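Local atomic coordinates of D-alanyl-lipoteichoic acid synthetase (Streptococcus pneumoniae, PDB entry 3BMA), a protein that probably takes part in the D-alanylation of lipoteichoic acid during cell-wall biogenesis, as a membrane-associated member of the DltD family with an SGNH-hydrolase-like fold. Residues K27-Q31 / E188-S192; D56-P60 / W354-F360; Y87-Q92 / D128-F133; Y269-P273 / A389-G393; S286-P292 / T372-Y377. The protein carries 1 engineered substitution. One frame throughout, in Å; residues are numbered along the deposited sequence. Where two conformers were deposited one is given.

Contact 1: residues K27-Q31 / E188-S192; sequences KERSQ and ERQAS. Engineered in segment 188-192: Arg189 (natural residue Cys).
Arg29 reaches across from the start of helix 29-36 to helix 174-194 and lies along the residues Glu188 and Ala191, one helical turn apart. Its CB packs on the methyl of Ala191, with 4.0 Å between Arg29 CB and Ala191 CB. CG stands anti to the backbone N (chi1 -177°) and the chain runs on extended, which carries CD past the same methyl and near the carbonyl oxygen of Glu188. NE and CZ then lie under the CB of Glu188, which sits over the centre of one guanidinium face, 3.5 Å above its plane. At the tip, NH1 forms a salt bridge with the carboxylate, Arg29 NH1 to Glu188 OE2 being 3.2 Å; the two planar groups are turned 81° apart, so the pair is not a flat two-pronged one. NH2 has a second acid, Asp128, from helix 127-136.

Beside this, Ser30 meets the helix through water. One water accepts from Ser30 N at 3.0 Å and donates to Ala191 O, while another joins Ser30 OG to Ser192 O, to which it donates at 2.7 Å. Within the helix, Ser192 OG donates to Glu188 O. With no direct hydrogen bond between the segments, the contact rests on charge, water bridges and aliphatic packing; the two acids sharing the cation probably balance its charge and fix the guanidinium's rotation.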
# COMPACT_ATOMS: atom_id res chain seq x y z
N LYS C 27 4.20 -20.49 -22.48
CA LYS C 27 4.48 -19.55 -21.38
C LYS C 27 3.31 -18.62 -21.02
O LYS C 27 3.17 -18.21 -19.87
CB LYS C 27 5.79 -18.77 -21.61
CG LYS C 27 5.73 -17.64 -22.62
CD LYS C 27 7.00 -16.81 -22.58
CE LYS C 27 6.85 -15.50 -23.35
NZ LYS C 27 6.64 -15.69 -24.81
N GLU C 28 2.49 -18.28 -22.01
CA GLU C 28 1.38 -17.36 -21.78
C GLU C 28 0.20 -18.02 -21.08
O GLU C 28 -0.12 -19.19 -21.33
CB GLU C 28 0.93 -16.68 -23.08
CG GLU C 28 1.33 -15.21 -23.22
CD GLU C 28 2.82 -14.99 -23.42
OE1 GLU C 28 3.38 -14.10 -22.75
OE2 GLU C 28 3.42 -15.71 -24.25
N ARG C 29 -0.41 -17.25 -20.19
CA ARG C 29 -1.55 -17.67 -19.41
C ARG C 29 -2.81 -17.83 -20.27
O ARG C 29 -3.48 -18.86 -20.20
CB ARG C 29 -1.81 -16.63 -18.32
CG ARG C 29 -2.92 -16.95 -17.36
CD ARG C 29 -3.14 -15.78 -16.44
NE ARG C 29 -3.66 -16.21 -15.15
CZ ARG C 29 -2.91 -16.55 -14.11
NH1 ARG C 29 -3.50 -16.93 -12.98
NH2 ARG C 29 -1.58 -16.51 -14.18
N SER C 30 -3.09 -16.82 -21.08
CA SER C 30 -4.34 -16.70 -21.84
C SER C 30 -4.77 -17.91 -22.65
O SER C 30 -5.84 -18.46 -22.41
CB SER C 30 -4.32 -15.45 -22.73
OG SER C 30 -5.58 -15.24 -23.33
N GLN C 31 -3.93 -18.33 -23.60
CA GLN C 31 -4.27 -19.40 -24.54
C GLN C 31 -4.51 -20.76 -23.88
O GLN C 31 -5.48 -21.45 -24.22
CB GLN C 31 -3.20 -19.53 -25.63
CG GLN C 31 -3.11 -18.33 -26.57
CD GLN C 31 -1.99 -18.46 -27.59
OE1 GLN C 31 -0.98 -17.77 -27.51
NE2 GLN C 31 -2.17 -19.36 -28.55
N GLU C 188 -2.07 -11.35 -13.59
CA GLU C 188 -3.08 -12.23 -14.18
C GLU C 188 -4.13 -11.47 -15.01
O GLU C 188 -4.56 -11.97 -16.05
CB GLU C 188 -3.71 -13.19 -13.15
CG GLU C 188 -4.78 -12.60 -12.23
CD GLU C 188 -5.68 -13.66 -11.61
OE1 GLU C 188 -6.29 -13.37 -10.55
OE2 GLU C 188 -5.79 -14.78 -12.17
N ARG C 189 -4.52 -10.27 -14.57
CA ARG C 189 -5.45 -9.41 -15.33
C ARG C 189 -4.83 -8.90 -16.62
O ARG C 189 -5.49 -8.80 -17.64
CB ARG C 189 -5.95 -8.22 -14.50
CG ARG C 189 -6.86 -8.58 -13.34
CD ARG C 189 -7.51 -7.34 -12.73
NE ARG C 189 -7.52 -7.37 -11.26
CZ ARG C 189 -8.41 -8.01 -10.51
NH1 ARG C 189 -9.40 -8.71 -11.07
NH2 ARG C 189 -8.31 -7.96 -9.19
N GLN C 190 -3.54 -8.58 -16.54
CA GLN C 190 -2.76 -8.11 -17.67
C GLN C 190 -2.61 -9.21 -18.71
O GLN C 190 -2.91 -9.00 -19.90
CB GLN C 190 -1.38 -7.68 -17.18
CG GLN C 190 -0.75 -6.55 -17.94
CD GLN C 190 0.48 -6.02 -17.25
OE1 GLN C 190 0.79 -4.83 -17.35
NE2 GLN C 190 1.20 -6.89 -16.55
N ALA C 191 -2.17 -10.38 -18.26
CA ALA C 191 -1.95 -11.54 -19.13
C ALA C 191 -3.21 -12.03 -19.84
O ALA C 191 -3.16 -12.34 -21.03
CB ALA C 191 -1.30 -12.67 -18.36
N SER C 192 -4.33 -12.09 -19.12
CA SER C 192 -5.58 -12.59 -19.68
C SER C 192 -6.23 -11.60 -20.65
O SER C 192 -6.95 -12.01 -21.56
CB SER C 192 -6.56 -12.99 -18.57
OG SER C 192 -6.89 -11.89 -17.74
O HOH W 1 -7.98 -14.39 -22.17
O HOH W 2 -1.32 -14.45 -21.41

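Contact 2: residues D56-P60 / W354-F360; sequences DGAHP and WLGWLAF
The end of the loop between strand 43-47 and helix 60-66, residues 56-60 with His59 as N-cap, packs against the first turns of helix 355-369, and an Asx turn shapes it: Asp56 OD2 accepts from Ala58 N through its anti lone pair. The other oxygen crosses the contact. Trp354 N donates to Asp56 OD1 at 2.9 Å with an angle of 162° at the hydrogen, approaching from above the carboxylate plane, and Lys347 forms a salt bridge with the same OD1. This carboxylate also lies at the edge of the Trp357 indole, where Asp56 OD1 is 3.2 Å from Trp357 CD1.

One indole face receives two CH-pi contacts. His59 CA stands 3.9 Å from the centroid of the five-membered ring of Trp357, and Pro60 CD stands 3.7 Å from that of its six-membered ring, each 16° off the normal. Farther along, Pro60 CG meets Phe360 CE2, while Ala58 CB touches both Trp357 CB and Leu358 CD2. A water donates both to Ala58 O and to Trp357 O, at 2.8 Å from the latter. Buried throughout, the contact thus places a carboxylate among aromatic rings, where a backbone N-H on each segment and the Lys347 ammonium probably stabilise its negative charge.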
# COMPACT_ATOMS: atom_id res chain seq x y z
N ASP C 56 3.05 -36.49 -37.39
CA ASP C 56 2.78 -37.47 -38.46
C ASP C 56 1.32 -37.92 -38.40
O ASP C 56 0.51 -37.31 -37.71
CB ASP C 56 3.77 -38.65 -38.43
CG ASP C 56 3.82 -39.36 -37.08
OD1 ASP C 56 4.88 -39.31 -36.42
OD2 ASP C 56 2.81 -39.99 -36.68
N GLY C 57 1.00 -38.99 -39.12
CA GLY C 57 -0.37 -39.50 -39.20
C GLY C 57 -0.88 -40.16 -37.93
O GLY C 57 -2.09 -40.26 -37.71
N ALA C 58 0.05 -40.58 -37.08
CA ALA C 58 -0.29 -41.26 -35.83
C ALA C 58 -0.14 -40.38 -34.58
O ALA C 58 -0.41 -40.83 -33.47
CB ALA C 58 0.54 -42.53 -35.69
N HIS C 59 0.29 -39.13 -34.79
CA HIS C 59 0.43 -38.12 -33.73
C HIS C 59 -0.89 -37.94 -32.97
O HIS C 59 -1.95 -37.89 -33.60
CB HIS C 59 0.86 -36.79 -34.36
CG HIS C 59 1.40 -35.79 -33.38
ND1 HIS C 59 0.58 -34.98 -32.62
CD2 HIS C 59 2.67 -35.45 -33.05
CE1 HIS C 59 1.33 -34.21 -31.85
NE2 HIS C 59 2.60 -34.47 -32.10
N PRO C 60 -0.83 -37.88 -31.61
CA PRO C 60 -2.03 -37.78 -30.75
C PRO C 60 -3.00 -36.65 -31.08
O PRO C 60 -4.21 -36.79 -30.85
CB PRO C 60 -1.43 -37.59 -29.34
CG PRO C 60 0.00 -37.24 -29.55
CD PRO C 60 0.40 -37.93 -30.81
N TRP C 354 5.91 -41.87 -35.47
CA TRP C 354 5.36 -42.89 -36.36
C TRP C 354 4.63 -44.03 -35.64
O TRP C 354 3.56 -43.82 -35.07
CB TRP C 354 6.43 -43.41 -37.34
CG TRP C 354 6.86 -42.42 -38.40
CD1 TRP C 354 6.05 -41.75 -39.27
CD2 TRP C 354 8.20 -42.01 -38.71
NE1 TRP C 354 6.79 -40.94 -40.10
CE2 TRP C 354 8.12 -41.09 -39.78
CE3 TRP C 354 9.46 -42.34 -38.19
CZ2 TRP C 354 9.25 -40.48 -40.33
CZ3 TRP C 354 10.59 -41.74 -38.74
CH2 TRP C 354 10.47 -40.82 -39.80
N LEU C 355 5.22 -45.22 -35.67
CA LEU C 355 4.63 -46.39 -35.01
C LEU C 355 4.72 -46.31 -33.49
O LEU C 355 3.92 -46.93 -32.78
CB LEU C 355 5.28 -47.69 -35.53
CG LEU C 355 4.60 -48.51 -36.65
CD1 LEU C 355 4.24 -47.68 -37.88
CD2 LEU C 355 5.49 -49.69 -37.04
N GLY C 356 5.67 -45.53 -32.99
CA GLY C 356 5.81 -45.26 -31.56
C GLY C 356 4.67 -44.45 -30.98
O GLY C 356 4.37 -44.54 -29.79
N TRP C 357 4.03 -43.64 -31.83
CA TRP C 357 2.82 -42.92 -31.46
C TRP C 357 1.62 -43.84 -31.28
O TRP C 357 0.70 -43.54 -30.51
CB TRP C 357 2.47 -41.86 -32.50
CG TRP C 357 3.23 -40.54 -32.42
CD1 TRP C 357 3.75 -39.84 -33.47
CD2 TRP C 357 3.52 -39.77 -31.24
NE1 TRP C 357 4.35 -38.69 -33.02
CE2 TRP C 357 4.23 -38.62 -31.66
CE3 TRP C 357 3.27 -39.93 -29.87
CZ2 TRP C 357 4.69 -37.65 -30.77
CZ3 TRP C 357 3.72 -38.96 -28.98
CH2 TRP C 357 4.42 -37.83 -29.44
N LEU C 358 1.62 -44.95 -32.01
CA LEU C 358 0.53 -45.92 -31.97
C LEU C 358 0.57 -46.75 -30.69
O LEU C 358 -0.48 -47.09 -30.14
CB LEU C 358 0.56 -46.82 -33.20
CG LEU C 358 0.13 -46.16 -34.51
CD1 LEU C 358 0.29 -47.13 -35.65
CD2 LEU C 358 -1.31 -45.64 -34.43
N ALA C 359 1.78 -47.06 -30.23
CA ALA C 359 1.99 -47.71 -28.94
C ALA C 359 1.63 -46.76 -27.80
O ALA C 359 1.04 -47.17 -26.81
CB ALA C 359 3.43 -48.17 -28.81
N PHE C 360 2.00 -45.49 -27.98
CA PHE C 360 1.66 -44.38 -27.09
C PHE C 360 0.14 -44.29 -26.93
O PHE C 360 -0.36 -44.27 -25.80
CB PHE C 360 2.26 -43.08 -27.67
CG PHE C 360 1.87 -41.81 -26.94
CD1 PHE C 360 2.67 -41.31 -25.92
CD2 PHE C 360 0.75 -41.08 -27.33
CE1 PHE C 360 2.34 -40.13 -25.26
CE2 PHE C 360 0.40 -39.89 -26.67
CZ PHE C 360 1.20 -39.42 -25.64
O HOH W 3 -0.63 -41.11 -30.47

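Contact 3: residues Y87-Q92 / D128-F133; sequences YFGMQQ and DQLTSF
Gln92 and Asp128 make the stronger of two side-chain bonds here: Gln92 NE2 donates to Asp128 OD2 at 2.9 Å and a nearly straight 167°. The acceptor lies close to the plane of the Gln92 amide, whereas the donor comes from above the carboxylate plane. Extended beyond CG (chi2 173°), Gln92 also presents OE1 to Gln129, whose NE2 gives it a weak bond of 3.3 Å. Lys32 NZ also donates to Gln92 OE1, Gln129 NE2 to Tyr124 O, and Arg29 to Asp128.

A further polar link runs through water, 2.8 Å from Gln91 OE1 and equally near Phe133 O. Gln91 is folded back at chi2, which lets its NE2 donate to Tyr87 O. Next to it, Ser132 CB packs against Gln91 O and CB.

Outward from these, Phe88 points its edge at the face of Phe133 in a T-shaped pair, centroids 5.3 Å apart and planes at 87°; Phe88 CE1 is 3.8 Å from Phe133 CD2. Tyr87 CE2 flanks the same ring, and Ala146 of helix 141-153 packs on all three aromatics. The result is a helix-helix interface: helix 83-90 meets helix 127-136 at the aromatic end, and the chain just after helix 83-90 supplies the polar end.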
# COMPACT_ATOMS: atom_id res chain seq x y z
N TYR C 87 6.72 -27.06 -13.85
CA TYR C 87 6.25 -26.64 -12.54
C TYR C 87 5.79 -25.19 -12.51
O TYR C 87 4.71 -24.89 -12.01
CB TYR C 87 7.32 -26.86 -11.46
CG TYR C 87 6.86 -26.48 -10.08
CD1 TYR C 87 5.93 -27.25 -9.40
CD2 TYR C 87 7.35 -25.33 -9.45
CE1 TYR C 87 5.50 -26.91 -8.13
CE2 TYR C 87 6.91 -24.97 -8.18
CZ TYR C 87 5.99 -25.77 -7.53
OH TYR C 87 5.55 -25.43 -6.27
N PHE C 88 6.62 -24.30 -13.06
CA PHE C 88 6.31 -22.87 -13.07
C PHE C 88 5.15 -22.54 -14.01
O PHE C 88 4.33 -21.67 -13.70
CB PHE C 88 7.56 -22.05 -13.39
CG PHE C 88 8.55 -22.00 -12.26
CD1 PHE C 88 8.16 -21.53 -11.01
CD2 PHE C 88 9.86 -22.42 -12.44
CE1 PHE C 88 9.06 -21.50 -9.95
CE2 PHE C 88 10.76 -22.38 -11.39
CZ PHE C 88 10.37 -21.92 -10.15
N GLY C 89 5.08 -23.23 -15.14
CA GLY C 89 3.95 -23.11 -16.06
C GLY C 89 2.63 -23.53 -15.45
O GLY C 89 1.59 -22.94 -15.76
N MET C 90 2.66 -24.54 -14.57
CA MET C 90 1.47 -25.05 -13.87
C MET C 90 0.86 -24.01 -12.94
O MET C 90 -0.36 -23.96 -12.80
CB MET C 90 1.80 -26.32 -13.07
CG MET C 90 1.99 -27.60 -13.90
SD MET C 90 2.47 -29.04 -12.91
CE MET C 90 3.39 -29.94 -14.14
N GLN C 91 1.71 -23.19 -12.31
CA GLN C 91 1.30 -22.13 -11.37
C GLN C 91 0.31 -21.11 -11.96
O GLN C 91 -0.41 -20.44 -11.23
CB GLN C 91 2.52 -21.38 -10.82
CG GLN C 91 3.62 -22.26 -10.22
CD GLN C 91 3.14 -23.16 -9.11
OE1 GLN C 91 2.46 -22.72 -8.18
NE2 GLN C 91 3.48 -24.44 -9.20
N GLN C 92 0.28 -21.02 -13.29
CA GLN C 92 -0.65 -20.17 -14.03
C GLN C 92 -2.02 -20.80 -14.25
O GLN C 92 -2.97 -20.12 -14.64
CB GLN C 92 -0.06 -19.82 -15.40
CG GLN C 92 1.20 -19.00 -15.39
CD GLN C 92 1.77 -18.86 -16.78
OE1 GLN C 92 2.37 -19.79 -17.30
NE2 GLN C 92 1.56 -17.70 -17.40
N ASP C 128 4.70 -13.44 -15.16
CA ASP C 128 3.41 -13.95 -14.69
C ASP C 128 3.60 -15.25 -13.93
O ASP C 128 2.89 -15.50 -12.96
CB ASP C 128 2.44 -14.12 -15.87
CG ASP C 128 1.06 -14.58 -15.43
OD1 ASP C 128 0.58 -14.19 -14.34
OD2 ASP C 128 0.45 -15.35 -16.19
N GLN C 129 4.58 -16.06 -14.34
CA GLN C 129 4.94 -17.30 -13.64
C GLN C 129 5.63 -17.03 -12.30
O GLN C 129 5.42 -17.77 -11.34
CB GLN C 129 5.84 -18.17 -14.50
CG GLN C 129 5.10 -18.96 -15.57
CD GLN C 129 6.03 -19.59 -16.58
OE1 GLN C 129 7.11 -20.05 -16.23
NE2 GLN C 129 5.60 -19.62 -17.84
N LEU C 130 6.45 -15.98 -12.26
CA LEU C 130 7.12 -15.56 -11.03
C LEU C 130 6.10 -15.20 -9.96
O LEU C 130 6.14 -15.73 -8.86
CB LEU C 130 8.02 -14.35 -11.31
CG LEU C 130 9.39 -14.19 -10.61
CD1 LEU C 130 9.91 -12.79 -10.88
CD2 LEU C 130 9.38 -14.46 -9.11
N THR C 131 5.17 -14.31 -10.31
CA THR C 131 4.17 -13.82 -9.36
C THR C 131 3.13 -14.87 -8.96
O THR C 131 2.66 -14.87 -7.82
CB THR C 131 3.46 -12.54 -9.86
OG1 THR C 131 3.10 -12.69 -11.25
CG2 THR C 131 4.35 -11.33 -9.70
N SER C 132 2.80 -15.77 -9.90
CA SER C 132 1.94 -16.93 -9.63
C SER C 132 2.58 -17.90 -8.65
O SER C 132 1.90 -18.48 -7.80
CB SER C 132 1.63 -17.69 -10.92
OG SER C 132 0.92 -16.87 -11.83
N PHE C 133 3.89 -18.09 -8.80
CA PHE C 133 4.67 -18.91 -7.88
C PHE C 133 4.65 -18.33 -6.47
O PHE C 133 4.39 -19.05 -5.51
CB PHE C 133 6.12 -19.08 -8.39
CG PHE C 133 7.07 -19.63 -7.36
CD1 PHE C 133 8.10 -18.84 -6.85
CD2 PHE C 133 6.95 -20.94 -6.90
CE1 PHE C 133 8.98 -19.34 -5.90
CE2 PHE C 133 7.83 -21.45 -5.95
CZ PHE C 133 8.84 -20.65 -5.45
O HOH W 4 3.80 -21.72 -5.89

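Contact 4: residues Y269-P273 / A389-G393; sequences YLKSP and ATYDG
Leu270, Lys271 and Ser272 run beside residues 389-392, and no aromatic ring joins the two: the Tyr391 ring has Gly393 N over one face and Phe398 as an edge-to-face partner, so it packs away from 269-273. One segment is the loop before helix 274-287; the other begins on Ala389, the last residue of helix 386-389, and runs on as loop, tying the C-terminal tail to the main fold. Ser272 N donates to Ala389 O at 2.9 Å and 166°, tilted 28° from the carbonyl plane. Lys271 CA, 3.3 Å from Ala389 O, adds a CA-H...O contact. Lys320 NZ donates to both Leu270 O and Tyr391 O, while Ser272 OG donates to Ser112 O and accepts from Glu274 N, capping the start of helix 274-287.

Lys271, its CG beside the backbone N (chi1 -64°), extends straight past Thr390 toward Asp392. The carboxylate is met chiefly by carbon: Lys271 CE is 3.4 Å from Asp392 OD1, whereas the salt bridge of Lys271 NZ to Asp392 OD2 is long, at 3.9 Å.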
# COMPACT_ATOMS: atom_id res chain seq x y z
N TYR C 269 22.86 -41.27 -16.56
CA TYR C 269 21.72 -40.45 -16.18
C TYR C 269 21.25 -40.74 -14.76
O TYR C 269 20.14 -40.37 -14.38
CB TYR C 269 20.55 -40.63 -17.17
CG TYR C 269 20.89 -40.32 -18.61
CD1 TYR C 269 20.47 -41.17 -19.63
CD2 TYR C 269 21.63 -39.19 -18.95
CE1 TYR C 269 20.77 -40.89 -20.96
CE2 TYR C 269 21.94 -38.91 -20.28
CZ TYR C 269 21.51 -39.77 -21.27
OH TYR C 269 21.81 -39.49 -22.59
N LEU C 270 22.11 -41.38 -13.98
CA LEU C 270 21.75 -41.77 -12.62
C LEU C 270 21.87 -40.60 -11.66
O LEU C 270 21.18 -40.57 -10.64
CB LEU C 270 22.61 -42.94 -12.15
CG LEU C 270 22.22 -44.34 -12.62
CD1 LEU C 270 23.36 -45.33 -12.41
CD2 LEU C 270 20.94 -44.82 -11.93
N LYS C 271 22.74 -39.65 -11.99
CA LYS C 271 22.98 -38.50 -11.13
C LYS C 271 22.49 -37.24 -11.83
O LYS C 271 22.96 -36.91 -12.92
CB LYS C 271 24.47 -38.39 -10.79
CG LYS C 271 25.02 -39.55 -9.96
CD LYS C 271 26.50 -39.36 -9.69
CE LYS C 271 26.98 -40.26 -8.56
NZ LYS C 271 28.36 -39.91 -8.12
N SER C 272 21.54 -36.55 -11.19
CA SER C 272 20.91 -35.37 -11.78
C SER C 272 20.14 -34.52 -10.77
O SER C 272 19.53 -35.06 -9.85
CB SER C 272 19.93 -35.79 -12.88
OG SER C 272 19.66 -34.70 -13.74
N PRO C 273 20.18 -33.18 -10.95
CA PRO C 273 19.25 -32.29 -10.24
C PRO C 273 17.80 -32.40 -10.74
O PRO C 273 16.87 -31.97 -10.05
CB PRO C 273 19.82 -30.89 -10.53
CG PRO C 273 20.55 -31.04 -11.81
CD PRO C 273 21.12 -32.42 -11.80
N ALA C 389 19.38 -37.18 -5.44
CA ALA C 389 19.84 -36.62 -6.71
C ALA C 389 21.04 -37.37 -7.28
O ALA C 389 21.14 -37.57 -8.50
CB ALA C 389 20.17 -35.15 -6.54
N THR C 390 21.93 -37.81 -6.40
CA THR C 390 23.18 -38.46 -6.79
C THR C 390 23.23 -39.96 -6.46
O THR C 390 24.31 -40.56 -6.48
CB THR C 390 24.39 -37.75 -6.15
OG1 THR C 390 24.23 -37.73 -4.73
CG2 THR C 390 24.52 -36.33 -6.66
N TYR C 391 22.08 -40.56 -6.16
CA TYR C 391 22.00 -41.95 -5.71
C TYR C 391 22.29 -42.98 -6.82
O TYR C 391 21.59 -43.02 -7.84
CB TYR C 391 20.66 -42.24 -5.04
CG TYR C 391 20.61 -43.58 -4.33
CD1 TYR C 391 21.30 -43.78 -3.13
CD2 TYR C 391 19.87 -44.64 -4.85
CE1 TYR C 391 21.26 -45.01 -2.47
CE2 TYR C 391 19.82 -45.87 -4.20
CZ TYR C 391 20.52 -46.04 -3.01
OH TYR C 391 20.47 -47.26 -2.36
N ASP C 392 23.30 -43.81 -6.57
CA ASP C 392 23.82 -44.79 -7.54
C ASP C 392 23.17 -46.16 -7.43
O ASP C 392 22.72 -46.72 -8.43
CB ASP C 392 25.32 -44.99 -7.32
CG ASP C 392 26.14 -43.81 -7.74
OD1 ASP C 392 26.18 -43.52 -8.96
OD2 ASP C 392 26.77 -43.19 -6.86
N GLY C 393 23.15 -46.69 -6.21
CA GLY C 393 22.97 -48.12 -5.97
C GLY C 393 21.58 -48.70 -6.09
O GLY C 393 20.74 -48.20 -6.85

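Contact 5: residues S286-P292 / T372-Y377; sequences SKSKVNP and TPAPTY
Across the connection between helix 274-287 and strand 291-296, a helix-to-strand link of the parallel sheet, the extended segment 372-377 passes with Asn291 CA 4.5 Å from Ala374 CA and Ser286 facing Tyr377. Lys289 turns the chain out of the helix with positive phi (57°), and Val290 and Asn291 carry it into the strand.

Tyr377 spans this corner. With CG beside its backbone N (chi1 -53°), the ring lies against Ser286, whose CA is 3.6 Å from Tyr377 CD2, and its hydroxyl reaches the far side of the turn. There Tyr377 OH donates to Val290 O at 2.7 Å, in the plane of that carbonyl, and the acceptor lies near the plane of the phenol ring. Pro292 CD approaches the same hydroxyl, while Phe330 stacks on the ring from outside the two segments.

Asn291 works in the opposite sense, from strand to tail: Asn291 ND2 donates to Thr372 O at 3.0 Å, from above the carbonyl plane and with a bent angle of 143°. Between these two bonds Ala374 puts its methyl against the peptide oxygens, Ala374 CB being 3.4 Å from Val290 O. One water bridges Lys289 O and Ala374 N. Another donates to both Asn291 OD1 and the Tyr377 hydroxyl, lying 2.7 Å from Tyr377 OH at the edge of the ring.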
# COMPACT_ATOMS: atom_id res chain seq x y z
N SER C 286 -0.02 -33.97 -6.56
CA SER C 286 -0.65 -34.44 -5.33
C SER C 286 -1.58 -33.40 -4.72
O SER C 286 -2.68 -33.73 -4.28
CB SER C 286 0.42 -34.87 -4.33
OG SER C 286 -0.15 -35.27 -3.09
N LYS C 287 -1.12 -32.14 -4.69
CA LYS C 287 -1.89 -31.03 -4.14
C LYS C 287 -3.13 -30.73 -4.97
O LYS C 287 -4.19 -30.42 -4.42
CB LYS C 287 -1.03 -29.77 -4.07
CG LYS C 287 0.03 -29.75 -2.99
CD LYS C 287 0.97 -28.57 -3.21
CE LYS C 287 1.93 -28.39 -2.06
NZ LYS C 287 2.71 -27.14 -2.21
N SER C 288 -2.99 -30.83 -6.29
CA SER C 288 -4.08 -30.51 -7.22
C SER C 288 -4.97 -31.72 -7.52
O SER C 288 -5.98 -31.58 -8.21
CB SER C 288 -3.52 -29.95 -8.53
OG SER C 288 -2.55 -28.94 -8.30
N LYS C 289 -4.57 -32.88 -7.00
CA LYS C 289 -5.26 -34.16 -7.22
C LYS C 289 -5.37 -34.52 -8.70
O LYS C 289 -6.43 -34.97 -9.15
CB LYS C 289 -6.65 -34.20 -6.56
CG LYS C 289 -6.69 -33.87 -5.08
CD LYS C 289 -8.07 -34.15 -4.51
CE LYS C 289 -8.25 -33.50 -3.15
NZ LYS C 289 -8.35 -32.02 -3.24
N VAL C 290 -4.29 -34.33 -9.46
CA VAL C 290 -4.33 -34.71 -10.88
C VAL C 290 -3.96 -36.19 -11.03
O VAL C 290 -3.22 -36.75 -10.21
CB VAL C 290 -3.50 -33.77 -11.85
CG1 VAL C 290 -3.27 -32.39 -11.26
CG2 VAL C 290 -2.19 -34.39 -12.28
N ASN C 291 -4.53 -36.83 -12.05
CA ASN C 291 -4.24 -38.22 -12.36
C ASN C 291 -3.43 -38.30 -13.65
O ASN C 291 -3.98 -38.33 -14.74
CB ASN C 291 -5.55 -39.03 -12.48
CG ASN C 291 -5.31 -40.53 -12.58
OD1 ASN C 291 -4.25 -41.04 -12.22
ND2 ASN C 291 -6.32 -41.24 -13.06
N PRO C 292 -2.09 -38.32 -13.51
CA PRO C 292 -1.20 -38.31 -14.65
C PRO C 292 -0.89 -39.70 -15.20
O PRO C 292 -0.82 -40.67 -14.43
CB PRO C 292 0.08 -37.70 -14.08
CG PRO C 292 0.05 -38.06 -12.64
CD PRO C 292 -1.35 -38.34 -12.24
N THR C 372 -10.82 -41.43 -14.60
CA THR C 372 -10.95 -41.86 -13.21
C THR C 372 -10.21 -40.87 -12.31
O THR C 372 -9.16 -40.35 -12.71
CB THR C 372 -10.42 -43.30 -13.00
OG1 THR C 372 -9.17 -43.47 -13.68
CG2 THR C 372 -11.41 -44.32 -13.53
N PRO C 373 -10.75 -40.59 -11.11
CA PRO C 373 -10.07 -39.70 -10.16
C PRO C 373 -8.71 -40.21 -9.68
O PRO C 373 -8.46 -41.42 -9.68
CB PRO C 373 -11.06 -39.64 -8.98
CG PRO C 373 -11.90 -40.85 -9.11
CD PRO C 373 -12.04 -41.06 -10.58
N ALA C 374 -7.85 -39.28 -9.27
CA ALA C 374 -6.52 -39.60 -8.76
C ALA C 374 -6.60 -40.34 -7.43
O ALA C 374 -7.47 -40.05 -6.60
CB ALA C 374 -5.72 -38.32 -8.59
N PRO C 375 -5.69 -41.31 -7.20
CA PRO C 375 -5.61 -41.98 -5.90
C PRO C 375 -5.03 -41.07 -4.82
O PRO C 375 -4.73 -39.90 -5.08
CB PRO C 375 -4.65 -43.14 -6.18
CG PRO C 375 -3.77 -42.63 -7.24
CD PRO C 375 -4.68 -41.84 -8.14
N THR C 376 -4.86 -41.61 -3.62
CA THR C 376 -4.18 -40.89 -2.55
C THR C 376 -2.68 -41.11 -2.71
O THR C 376 -2.21 -42.25 -2.75
CB THR C 376 -4.66 -41.34 -1.15
OG1 THR C 376 -6.08 -41.24 -1.08
CG2 THR C 376 -4.03 -40.48 -0.05
N TYR C 377 -1.92 -40.02 -2.82
CA TYR C 377 -0.47 -40.11 -2.94
C TYR C 377 0.20 -39.96 -1.58
O TYR C 377 -0.31 -39.25 -0.71
CB TYR C 377 0.07 -39.06 -3.92
CG TYR C 377 -0.58 -39.06 -5.29
CD1 TYR C 377 -0.42 -40.13 -6.17
CD2 TYR C 377 -1.35 -37.98 -5.71
CE1 TYR C 377 -1.02 -40.11 -7.44
CE2 TYR C 377 -1.95 -37.95 -6.97
CZ TYR C 377 -1.77 -39.02 -7.82
OH TYR C 377 -2.37 -38.99 -9.06
O HOH W 5 -8.23 -36.68 -10.59
O HOH W 6 -2.07 -41.31 -10.43

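Overall arrangement
Contacts 2 and 3 are buried, contact 1 lies at the surface, and contacts 4 and 5 are partly buried. Contacts 1 and 3 adjoin, their centres about 11 Å apart: Arg29 and Asp128, with Gln92 and Lys27 O, join them in one polar network. Contact 2 stands on the other side of the chain's centre from contact 3, and combines aromatic packing with a buried carboxylate. Contacts 4 and 5 fasten the C-terminal tail at opposite ends of helix 274-287, contact 5 nested in the loop closed by contact 4. Both rely on backbone carbonyls as acceptors, whereas contact 3 uses side-chain amides and contact 1 a salt bridge and bridging waters.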